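PDB 3VC5: mandelate racemase/muconate lactonizing protein from Thermobispora bispora, which probably catalyses the magnesium-dependent dehydration of D-glucarate to 5-dehydro-4-deoxy-D-glucarate, the first step of D-glucarate degradation. Local coordinates for residues A[82-87]-A[101-105]; A[23-28]-A[87-93]. One frame throughout, in Å; residues are numbered along the deposited sequence.

Interaction 1 (A[82-87]-A[101-105]); sequences AAAARL and RVADV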
loop_
_atom_site.group_PDB
_atom_site.type_symbol
_atom_site.label_atom_id
_atom_site.label_comp_id
_atom_site.label_asym_id
_atom_site.label_seq_id
_atom_site.Cartn_x
_atom_site.Cartn_y
_atom_site.Cartn_z
ATOM N N ALA A 82 -23.836 -13.925 6.084
ATOM C CA ALA A 82 -24.306 -13.791 4.705
ATOM C C ALA A 82 -23.138 -13.812 3.701
ATOM O O ALA A 82 -23.193 -14.493 2.660
ATOM C CB ALA A 82 -25.097 -12.498 4.564
ATOM N N ALA A 83 -22.070 -13.082 4.011
ATOM C CA ALA A 83 -20.898 -13.084 3.143
ATOM C C ALA A 83 -20.240 -14.471 3.092
ATOM O O ALA A 83 -19.865 -14.959 2.009
ATOM C CB ALA A 83 -19.890 -12.014 3.599
ATOM N N ALA A 84 -20.131 -15.131 4.252
ATOM C CA ALA A 84 -19.492 -16.429 4.318
ATOM C C ALA A 84 -20.177 -17.414 3.379
ATOM O O ALA A 84 -19.510 -18.193 2.702
ATOM C CB ALA A 84 -19.525 -16.966 5.740
ATOM N N ALA A 85 -21.511 -17.361 3.337
ATOM C CA ALA A 85 -22.300 -18.301 2.539
ATOM C C ALA A 85 -22.061 -18.138 1.034
ATOM O O ALA A 85 -22.362 -19.061 0.251
ATOM C CB ALA A 85 -23.795 -18.153 2.867
ATOM N N ARG A 86 -21.511 -16.983 0.638
ATOM C CA ARG A 86 -21.299 -16.666 -0.764
ATOM C C ARG A 86 -19.818 -16.769 -1.188
ATOM O O ARG A 86 -19.475 -16.399 -2.312
ATOM C CB ARG A 86 -21.906 -15.294 -1.125
ATOM C CG ARG A 86 -23.407 -15.195 -0.846
ATOM C CD ARG A 86 -24.221 -15.160 -2.112
ATOM N NE ARG A 86 -23.867 -14.022 -2.965
ATOM C CZ ARG A 86 -24.469 -12.831 -2.936
ATOM N NH1 ARG A 86 -25.469 -12.598 -2.091
ATOM N NH2 ARG A 86 -24.073 -11.866 -3.759
ATOM N N LEU A 87 -18.939 -17.276 -0.307
ATOM C CA LEU A 87 -17.519 -17.423 -0.657
ATOM C C LEU A 87 -17.086 -18.774 -1.260
ATOM O O LEU A 87 -16.076 -18.833 -1.975
ATOM C CB LEU A 87 -16.614 -17.096 0.531
ATOM C CG LEU A 87 -16.713 -15.668 1.067
ATOM C CD1 LEU A 87 -15.680 -15.443 2.158
ATOM C CD2 LEU A 87 -16.547 -14.616 -0.031
ATOM N N ARG A 101 -17.106 -9.519 -3.653
ATOM C CA ARG A 101 -18.233 -10.359 -3.230
ATOM C C ARG A 101 -18.793 -9.883 -1.880
ATOM O O ARG A 101 -20.015 -9.789 -1.692
ATOM C CB ARG A 101 -17.784 -11.836 -3.146
ATOM C CG ARG A 101 -18.876 -12.860 -2.805
ATOM C CD ARG A 101 -19.937 -13.061 -3.902
ATOM N NE ARG A 101 -19.396 -13.383 -5.229
ATOM C CZ ARG A 101 -19.067 -14.600 -5.678
ATOM N NH1 ARG A 101 -19.177 -15.682 -4.902
ATOM N NH2 ARG A 101 -18.612 -14.742 -6.924
ATOM N N VAL A 102 -17.903 -9.550 -0.949
ATOM C CA VAL A 102 -18.347 -9.017 0.344
ATOM C C VAL A 102 -19.112 -7.695 0.120
ATOM O O VAL A 102 -20.178 -7.462 0.726
ATOM C CB VAL A 102 -17.166 -8.797 1.289
ATOM C CG1 VAL A 102 -17.597 -7.987 2.513
ATOM C CG2 VAL A 102 -16.551 -10.138 1.734
ATOM N N ALA A 103 -18.564 -6.826 -0.730
ATOM C CA ALA A 103 -19.252 -5.557 -1.052
ATOM C C ALA A 103 -20.640 -5.788 -1.638
ATOM O O ALA A 103 -21.597 -5.097 -1.286
ATOM C CB ALA A 103 -18.417 -4.700 -1.989
ATOM N N ASP A 104 -20.765 -6.780 -2.519
ATOM C CA ASP A 104 -22.082 -7.147 -3.057
ATOM C C ASP A 104 -23.049 -7.595 -1.954
ATOM O O ASP A 104 -24.243 -7.266 -1.960
ATOM C CB ASP A 104 -21.944 -8.269 -4.100
ATOM C CG ASP A 104 -21.292 -7.822 -5.371
ATOM O OD1 ASP A 104 -21.245 -6.604 -5.672
ATOM O OD2 ASP A 104 -20.865 -8.737 -6.127
ATOM N N VAL A 105 -22.553 -8.385 -1.012
ATOM C CA VAL A 105 -23.434 -8.911 0.012
ATOM C C VAL A 105 -23.877 -7.799 0.955
ATOM O O VAL A 105 -25.050 -7.701 1.304
ATOM C CB VAL A 105 -22.765 -10.065 0.806
ATOM C CG1 VAL A 105 -23.623 -10.462 2.004
ATOM C CG2 VAL A 105 -22.537 -11.266 -0.097
#
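A83 and V102 bring their CA atoms within 5.6 Å of each other, a close approach between the last turns of helix 74-85 and the later part of helix 95-106. V105 works on two fronts. Its CG1 meets CB of A82 at 3.6 Å and reaches the backbone N of A83, while its CG2 sits under the centre of one face of the R86 guanidinium, 3.7 Å from the plane. Bends at chi2 (-109°) and chi3 (-60°) carry the R86 chain across the valine, the two side chains running past each other in opposite directions. The two helices belong to the N-terminal domain common to the enolase superfamily, where helix 123-146 packs against both: its V130 touches A83 and V102 alike. At the C-terminal end of helix 74-85 the chemistry turns polar. R101 NH1 donates to R86 O at 2.7 Å, the oxygen lying near the guanidinium plane and the donor almost in line with the C=O bond, although the N-H...O angle is only 143°. CG of R101 rests against CD2 of L87 at 4.0 Å. The two arginine side chains cross at about a right angle, with R86 NE and R101 NE, like charges, 5.1 Å apart.

Interaction 2 (A[23-28]-A[87-93]); sequences MLIREV and LPGLDVY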
loop_
_atom_site.group_PDB
_atom_site.type_symbol
_atom_site.label_atom_id
_atom_site.label_comp_id
_atom_site.label_asym_id
_atom_site.label_seq_id
_atom_site.Cartn_x
_atom_site.Cartn_y
_atom_site.Cartn_z
ATOM N N MET A 23 -6.912 -24.023 -4.964
ATOM C CA MET A 23 -7.161 -23.672 -3.523
ATOM C C MET A 23 -8.450 -22.891 -3.347
ATOM O O MET A 23 -8.495 -21.779 -2.757
ATOM C CB MET A 23 -5.989 -22.901 -2.941
ATOM C CG MET A 23 -4.692 -23.674 -2.991
ATOM S SD MET A 23 -3.855 -23.541 -1.415
ATOM C CE MET A 23 -4.965 -24.490 -0.377
ATOM N N LEU A 24 -9.515 -23.499 -3.832
ATOM C CA LEU A 24 -10.843 -22.924 -3.771
ATOM C C LEU A 24 -11.413 -23.137 -2.381
ATOM O O LEU A 24 -11.154 -24.171 -1.731
ATOM C CB LEU A 24 -11.738 -23.599 -4.825
ATOM C CG LEU A 24 -11.286 -23.445 -6.286
ATOM C CD1 LEU A 24 -12.326 -24.042 -7.225
ATOM C CD2 LEU A 24 -11.027 -21.973 -6.628
ATOM N N ILE A 25 -12.173 -22.152 -1.919
ATOM C CA ILE A 25 -12.877 -22.265 -0.661
ATOM C C ILE A 25 -14.023 -23.272 -0.824
ATOM O O ILE A 25 -14.846 -23.140 -1.724
ATOM C CB ILE A 25 -13.430 -20.886 -0.246
ATOM C CG1 ILE A 25 -12.288 -19.932 0.094
ATOM C CG2 ILE A 25 -14.427 -21.000 0.901
ATOM C CD1 ILE A 25 -12.766 -18.460 0.189
ATOM N N ARG A 26 -14.060 -24.274 0.056
ATOM C CA ARG A 26 -15.130 -25.274 0.098
ATOM C C ARG A 26 -16.228 -24.844 1.067
ATOM O O ARG A 26 -17.430 -24.966 0.765
ATOM C CB ARG A 26 -14.590 -26.647 0.538
ATOM C CG ARG A 26 -15.635 -27.770 0.454
ATOM C CD ARG A 26 -15.427 -28.844 1.528
ATOM N NE ARG A 26 -14.033 -29.273 1.635
ATOM C CZ ARG A 26 -13.462 -29.714 2.758
ATOM N NH1 ARG A 26 -12.187 -30.084 2.754
ATOM N NH2 ARG A 26 -14.160 -29.778 3.889
ATOM N N GLU A 27 -15.827 -24.337 2.237
ATOM C CA GLU A 27 -16.818 -23.951 3.245
ATOM C C GLU A 27 -16.226 -22.893 4.174
ATOM O O GLU A 27 -14.994 -22.770 4.297
ATOM C CB GLU A 27 -17.370 -25.161 4.028
ATOM C CG GLU A 27 -16.482 -25.635 5.142
ATOM C CD GLU A 27 -17.033 -26.844 5.904
ATOM O OE1 GLU A 27 -17.812 -26.675 6.877
ATOM O OE2 GLU A 27 -16.658 -27.972 5.542
ATOM N N VAL A 28 -17.100 -22.120 4.812
ATOM C CA VAL A 28 -16.655 -21.073 5.727
ATOM C C VAL A 28 -17.531 -21.202 6.963
ATOM O O VAL A 28 -18.763 -21.081 6.881
ATOM C CB VAL A 28 -16.777 -19.661 5.111
ATOM C CG1 VAL A 28 -16.245 -18.615 6.110
ATOM C CG2 VAL A 28 -15.984 -19.588 3.795
ATOM N N LEU A 87 -18.939 -17.276 -0.307
ATOM C CA LEU A 87 -17.519 -17.423 -0.657
ATOM C C LEU A 87 -17.086 -18.774 -1.260
ATOM O O LEU A 87 -16.076 -18.833 -1.975
ATOM C CB LEU A 87 -16.614 -17.096 0.531
ATOM C CG LEU A 87 -16.713 -15.668 1.067
ATOM C CD1 LEU A 87 -15.680 -15.443 2.158
ATOM C CD2 LEU A 87 -16.547 -14.616 -0.031
ATOM N N PRO A 88 -17.832 -19.864 -0.979
ATOM C CA PRO A 88 -17.386 -21.099 -1.623
ATOM C C PRO A 88 -17.232 -20.942 -3.138
ATOM O O PRO A 88 -18.076 -20.312 -3.804
ATOM C CB PRO A 88 -18.483 -22.108 -1.234
ATOM C CG PRO A 88 -18.898 -21.596 0.184
ATOM C CD PRO A 88 -18.941 -20.102 -0.026
ATOM N N GLY A 89 -16.144 -21.483 -3.666
ATOM C CA GLY A 89 -15.899 -21.470 -5.119
ATOM C C GLY A 89 -14.874 -20.412 -5.496
ATOM O O GLY A 89 -14.304 -20.448 -6.592
ATOM N N LEU A 90 -14.657 -19.450 -4.591
ATOM C CA LEU A 90 -13.614 -18.443 -4.798
ATOM C C LEU A 90 -12.272 -18.958 -4.291
ATOM O O LEU A 90 -12.192 -19.746 -3.332
ATOM C CB LEU A 90 -13.969 -17.100 -4.128
ATOM C CG LEU A 90 -15.209 -16.348 -4.638
ATOM C CD1 LEU A 90 -15.446 -15.042 -3.889
ATOM C CD2 LEU A 90 -15.138 -16.110 -6.156
ATOM N N ASP A 91 -11.217 -18.508 -4.948
ATOM C CA ASP A 91 -9.862 -18.905 -4.623
ATOM C C ASP A 91 -9.286 -18.040 -3.484
ATOM O O ASP A 91 -9.552 -16.850 -3.442
ATOM C CB ASP A 91 -9.048 -18.710 -5.895
ATOM C CG ASP A 91 -7.681 -19.239 -5.777
ATOM O OD1 ASP A 91 -7.445 -20.355 -6.261
ATOM O OD2 ASP A 91 -6.852 -18.544 -5.198
ATOM N N VAL A 92 -8.513 -18.633 -2.571
ATOM C CA VAL A 92 -7.978 -17.888 -1.409
ATOM C C VAL A 92 -6.905 -16.835 -1.753
ATOM O O VAL A 92 -6.553 -16.004 -0.902
ATOM C CB VAL A 92 -7.409 -18.824 -0.297
ATOM C CG1 VAL A 92 -8.495 -19.761 0.270
ATOM C CG2 VAL A 92 -6.179 -19.607 -0.797
ATOM N N TYR A 93 -6.363 -16.859 -2.979
ATOM C CA TYR A 93 -5.450 -15.795 -3.425
ATOM C C TYR A 93 -6.247 -14.655 -4.030
ATOM O O TYR A 93 -5.701 -13.560 -4.242
ATOM C CB TYR A 93 -4.440 -16.307 -4.474
ATOM C CG TYR A 93 -3.461 -17.292 -3.900
ATOM C CD1 TYR A 93 -2.245 -16.871 -3.379
ATOM C CD2 TYR A 93 -3.765 -18.656 -3.855
ATOM C CE1 TYR A 93 -1.327 -17.794 -2.824
ATOM C CE2 TYR A 93 -2.874 -19.570 -3.303
ATOM C CZ TYR A 93 -1.663 -19.135 -2.787
ATOM O OH TYR A 93 -0.785 -20.060 -2.248
#
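I25 is held by its backbone on both sides: its N donates to L90 O at 2.8 Å, nearly straight (172°), and its O accepts from G89 N at 2.9 Å, in the carbonyl plane. A longer bond from V92 N to M23 O, 3.2 Å, completes the frame of an antiparallel bridge in which L24 and D91 form the non-hydrogen-bonded pair. The inner side is tightly filled. With CG1 beside the backbone N (chi1 -67°), I25 places that atom 3.8 Å from CG1 of V92 and its CD1 4.1 Å from CB of L87, which also meets CG2 of V28. Cut back to an alanine, I25 would probably leave the V92 and L87 side chains facing a gap. The outer side is looser: L24 CD2 lies along G89 O and D91 CA and CB, P88 CB leans on R26 O at 3.6 Å, and R26 and E27 point away, E27 bridging to R29. D91 OD2 closes an Asx turn with Y93 N and pairs with R148 of the second subunit. A type II turn, L87 to L90 with G89 third, docks on an outermost strand of the three-stranded sheet, beside the classic beta bulge of R26 and E27.

Interactions 1 and 2 share L87, which lies in the loop just after helix 74-85, on the way to helix 95-106. Interaction 1 joins those two helices; interaction 2 ties the loop between them to the edge of the antiparallel sheet. Both are partly buried, with centres about 12 Å apart, and they touch where A84 meets V28 and R101 meets L90. Their chemistry differs with the elements joined. Helix against helix relies on small apolar side chains, with two arginines alongside them, one giving a single side-chain-to-backbone hydrogen bond, whereas loop against strand combines three backbone hydrogen bonds with the packing of I25. Only interaction 2 extends to the second subunit.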